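Local coordinates for NOL1/NOP2/sun family protein (Enterococcus faecium, PDB 3M4X) that probably methylates ribosomal RNA, as a member of the RsmB/RsmF family with a Rossmann-like methyltransferase domain and a PUA-like RNA-binding domain, at residues A[172-183]-A[222-233]. Residues are numbered along the deposited sequence; the frame is centred on the assembly and turned at random.
Sequences FSGFFDRIVVDA and KMLKNKGQLIYS
Residues 178-182 and 228-233 run as neighbouring parallel strands, their axes 4.8 Å apart and 12° from parallel. Register pairs Arg178 with Gln229 and Asp182 with Ser233, and backbone hydrogen bonds pass from one strand to the other and back: Ile179 N to Gln229 O, Ile231 N to Ile179 O, and Val181 N to Ile231 O, the last almost straight at 179°. Both chains turn a corner before this ladder, yet the pairing persists beyond it, with Phe176 N on Met223 O (2.9 Å) and Lys225 N on Phe176 O (2.8 Å). The type II turn 172-175 is tied on by Gly174 N, hydrogen-bonded to Lys222 O. On one face of the sheet, CD1 of Ile179 meets CB of selenomethionine Met223 (3.8 Å), the two side chains crossing at about a right angle, while its CG1 touches Leu224 CD1. Farther along, Val181 CG2 packs on Leu230 CD1 (3.7 Å). At the corner, Lys225 lies alongside Asp177; a bend at chi3 (53°) brings NZ to the syn side of OD1, tilted out of the carboxylate plane, in a 2.8 Å salt bridge. On the other face, Gln229 CB lies over the Arg178 guanidinium, toward its rim, though how the two ends meet is doubtful; Arg178 NH1 pairs with Glu107, and Gln229 NE2 hydrogen-bonds to Thr301 OG1. As in Rossmann-like methyltransferases, helix 205-222, the longer helix of the crossover connection, covers Val181 and touches Tyr232, whereas helix 95-101 packs on Val180 and Ile231 from the opposite face. Strand 108-111 continues the sheet beside 176-182, and antiparallel strand 295-302 flanks 228-234.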
# COMPACT_ATOMS: atom_id res chain seq x y z
N PHE A 172 11.79 -3.84 -16.19
CA PHE A 172 10.39 -4.28 -16.13
C PHE A 172 9.60 -4.01 -17.40
O PHE A 172 8.36 -4.03 -17.39
CB PHE A 172 9.69 -3.60 -14.96
CG PHE A 172 10.13 -4.11 -13.62
CD1 PHE A 172 10.92 -3.33 -12.79
CD2 PHE A 172 9.73 -5.35 -13.17
CE1 PHE A 172 11.31 -3.79 -11.53
CE2 PHE A 172 10.11 -5.82 -11.92
CZ PHE A 172 10.91 -5.04 -11.10
N SER A 173 10.31 -3.74 -18.48
CA SER A 173 9.68 -3.53 -19.78
C SER A 173 8.73 -4.69 -20.11
O SER A 173 9.13 -5.85 -20.08
CB SER A 173 10.75 -3.37 -20.87
OG SER A 173 10.17 -2.95 -22.09
N GLY A 174 7.48 -4.35 -20.42
CA GLY A 174 6.44 -5.34 -20.72
C GLY A 174 6.12 -6.38 -19.65
O GLY A 174 5.57 -7.45 -19.95
N PHE A 175 6.44 -6.07 -18.39
CA PHE A 175 6.43 -7.07 -17.31
C PHE A 175 5.08 -7.25 -16.58
O PHE A 175 4.67 -8.38 -16.29
CB PHE A 175 7.55 -6.74 -16.32
CG PHE A 175 7.64 -7.68 -15.14
CD1 PHE A 175 8.29 -8.90 -15.24
CD2 PHE A 175 7.13 -7.31 -13.90
CE1 PHE A 175 8.39 -9.74 -14.15
CE2 PHE A 175 7.23 -8.14 -12.81
CZ PHE A 175 7.87 -9.36 -12.93
N PHE A 176 4.39 -6.15 -16.31
CA PHE A 176 3.24 -6.15 -15.40
C PHE A 176 1.87 -6.38 -16.01
O PHE A 176 1.55 -5.89 -17.09
CB PHE A 176 3.19 -4.82 -14.62
CG PHE A 176 4.37 -4.60 -13.72
CD1 PHE A 176 5.39 -3.75 -14.09
CD2 PHE A 176 4.46 -5.27 -12.51
CE1 PHE A 176 6.49 -3.56 -13.25
CE2 PHE A 176 5.54 -5.08 -11.67
CZ PHE A 176 6.56 -4.22 -12.03
N ASP A 177 1.05 -7.11 -15.27
CA ASP A 177 -0.38 -7.19 -15.56
C ASP A 177 -1.11 -5.90 -15.24
O ASP A 177 -2.15 -5.60 -15.82
CB ASP A 177 -1.03 -8.30 -14.73
CG ASP A 177 -0.53 -9.66 -15.10
OD1 ASP A 177 -0.91 -10.11 -16.20
OD2 ASP A 177 0.22 -10.27 -14.31
N ARG A 178 -0.58 -5.14 -14.31
CA ARG A 178 -1.38 -4.10 -13.71
C ARG A 178 -0.47 -3.06 -13.10
O ARG A 178 0.48 -3.40 -12.40
CB ARG A 178 -2.25 -4.73 -12.63
CG ARG A 178 -3.38 -3.88 -12.06
CD ARG A 178 -4.47 -4.85 -11.54
NE ARG A 178 -5.71 -4.60 -12.23
CZ ARG A 178 -6.28 -5.41 -13.11
NH1 ARG A 178 -5.74 -6.57 -13.40
NH2 ARG A 178 -7.40 -5.04 -13.68
N ILE A 179 -0.75 -1.80 -13.40
CA ILE A 179 0.05 -0.72 -12.85
C ILE A 179 -0.83 0.40 -12.30
O ILE A 179 -1.75 0.87 -12.97
CB ILE A 179 1.04 -0.14 -13.89
CG1 ILE A 179 1.96 -1.24 -14.43
CG2 ILE A 179 1.85 1.01 -13.27
CD1 ILE A 179 2.98 -0.72 -15.47
N VAL A 180 -0.53 0.82 -11.08
CA VAL A 180 -1.24 1.90 -10.46
C VAL A 180 -0.32 3.10 -10.36
O VAL A 180 0.76 3.04 -9.77
CB VAL A 180 -1.71 1.52 -9.05
CG1 VAL A 180 -2.33 2.71 -8.35
CG2 VAL A 180 -2.69 0.36 -9.13
N VAL A 181 -0.77 4.20 -10.96
CA VAL A 181 -0.06 5.46 -10.94
C VAL A 181 -0.91 6.50 -10.21
O VAL A 181 -1.81 7.11 -10.78
CB VAL A 181 0.20 5.96 -12.37
CG1 VAL A 181 1.01 7.26 -12.35
CG2 VAL A 181 0.91 4.89 -13.18
N ASP A 182 -0.62 6.69 -8.93
CA ASP A 182 -1.23 7.75 -8.14
C ASP A 182 -0.27 8.93 -8.27
O ASP A 182 0.65 9.08 -7.49
CB ASP A 182 -1.40 7.26 -6.70
CG ASP A 182 -1.87 8.35 -5.75
OD1 ASP A 182 -2.75 9.17 -6.12
OD2 ASP A 182 -1.36 8.36 -4.62
N ALA A 183 -0.49 9.74 -9.29
CA ALA A 183 0.51 10.70 -9.74
C ALA A 183 0.65 11.91 -8.84
O ALA A 183 -0.34 12.43 -8.32
CB ALA A 183 0.19 11.16 -11.15
N LYS A 222 5.37 1.58 -20.78
CA LYS A 222 6.35 0.62 -21.28
C LYS A 222 6.42 -0.66 -20.42
O LYS A 222 6.88 -1.73 -20.88
CB LYS A 222 7.73 1.27 -21.37
CG LYS A 222 7.79 2.48 -22.29
CD LYS A 222 9.23 2.90 -22.50
CE LYS A 222 9.35 4.37 -22.83
NZ LYS A 222 10.78 4.80 -22.67
N MSE A 223 5.96 -0.58 -19.18
CA MSE A 223 6.07 -1.72 -18.29
C MSE A 223 4.84 -2.63 -18.28
O MSE A 223 4.77 -3.58 -17.51
CB MSE A 223 6.46 -1.26 -16.90
CG MSE A 223 7.84 -0.60 -16.94
SE MSE A 223 8.48 -0.04 -15.21
CE MSE A 223 7.50 1.67 -14.98
N LEU A 224 3.90 -2.35 -19.18
CA LEU A 224 2.64 -3.06 -19.25
C LEU A 224 2.75 -4.25 -20.19
O LEU A 224 3.38 -4.15 -21.24
CB LEU A 224 1.55 -2.13 -19.78
CG LEU A 224 0.34 -1.69 -18.97
CD1 LEU A 224 0.27 -2.29 -17.56
CD2 LEU A 224 0.25 -0.16 -18.95
N LYS A 225 2.14 -5.38 -19.82
CA LYS A 225 2.03 -6.50 -20.73
C LYS A 225 0.95 -6.15 -21.74
O LYS A 225 0.21 -5.20 -21.54
CB LYS A 225 1.61 -7.78 -20.00
CG LYS A 225 2.63 -8.35 -19.03
CD LYS A 225 1.99 -9.45 -18.17
CE LYS A 225 1.30 -10.53 -19.04
NZ LYS A 225 0.55 -11.51 -18.19
N ASN A 226 0.87 -6.91 -22.82
CA ASN A 226 -0.28 -6.81 -23.70
C ASN A 226 -1.54 -7.11 -22.90
O ASN A 226 -1.61 -8.15 -22.22
CB ASN A 226 -0.16 -7.80 -24.86
CG ASN A 226 -1.32 -7.69 -25.84
OD1 ASN A 226 -2.22 -8.53 -25.85
ND2 ASN A 226 -1.31 -6.65 -26.68
N LYS A 227 -2.52 -6.21 -22.99
CA LYS A 227 -3.80 -6.29 -22.26
C LYS A 227 -3.63 -6.04 -20.76
O LYS A 227 -4.55 -6.27 -19.97
CB LYS A 227 -4.53 -7.61 -22.55
CG LYS A 227 -5.19 -7.66 -23.94
CD LYS A 227 -5.78 -9.03 -24.28
CE LYS A 227 -5.21 -9.57 -25.62
NZ LYS A 227 -5.91 -10.77 -26.19
N GLY A 228 -2.46 -5.56 -20.37
CA GLY A 228 -2.23 -5.13 -19.01
C GLY A 228 -3.09 -3.92 -18.72
O GLY A 228 -3.55 -3.21 -19.63
N GLN A 229 -3.33 -3.66 -17.44
CA GLN A 229 -4.21 -2.57 -17.07
C GLN A 229 -3.47 -1.49 -16.34
O GLN A 229 -2.56 -1.75 -15.54
CB GLN A 229 -5.41 -3.09 -16.27
CG GLN A 229 -6.20 -4.13 -17.05
CD GLN A 229 -7.69 -4.01 -16.81
OE1 GLN A 229 -8.19 -4.42 -15.76
NE2 GLN A 229 -8.40 -3.45 -17.78
N LEU A 230 -3.86 -0.26 -16.65
CA LEU A 230 -3.30 0.92 -16.05
C LEU A 230 -4.38 1.65 -15.29
O LEU A 230 -5.43 1.98 -15.84
CB LEU A 230 -2.78 1.85 -17.14
CG LEU A 230 -2.43 3.25 -16.67
CD1 LEU A 230 -1.23 3.20 -15.75
CD2 LEU A 230 -2.13 4.09 -17.87
N ILE A 231 -4.12 1.89 -14.01
CA ILE A 231 -5.00 2.71 -13.21
C ILE A 231 -4.28 4.03 -12.90
O ILE A 231 -3.19 4.03 -12.32
CB ILE A 231 -5.42 2.00 -11.91
CG1 ILE A 231 -6.37 0.82 -12.20
CG2 ILE A 231 -6.11 2.98 -10.97
CD1 ILE A 231 -5.70 -0.48 -12.61
N TYR A 232 -4.89 5.14 -13.32
CA TYR A 232 -4.34 6.48 -13.08
C TYR A 232 -5.20 7.27 -12.10
O TYR A 232 -6.43 7.28 -12.20
CB TYR A 232 -4.26 7.27 -14.38
CG TYR A 232 -3.83 8.72 -14.22
CD1 TYR A 232 -2.50 9.04 -13.98
CD2 TYR A 232 -4.74 9.77 -14.33
CE1 TYR A 232 -2.09 10.35 -13.86
CE2 TYR A 232 -4.35 11.10 -14.21
CZ TYR A 232 -3.01 11.39 -13.98
OH TYR A 232 -2.57 12.70 -13.85
N SER A 233 -4.55 7.95 -11.17
CA SER A 233 -5.30 8.68 -10.16
C SER A 233 -4.59 9.92 -9.69
O SER A 233 -3.37 10.06 -9.82
CB SER A 233 -5.61 7.81 -8.96
OG SER A 233 -4.49 7.77 -8.09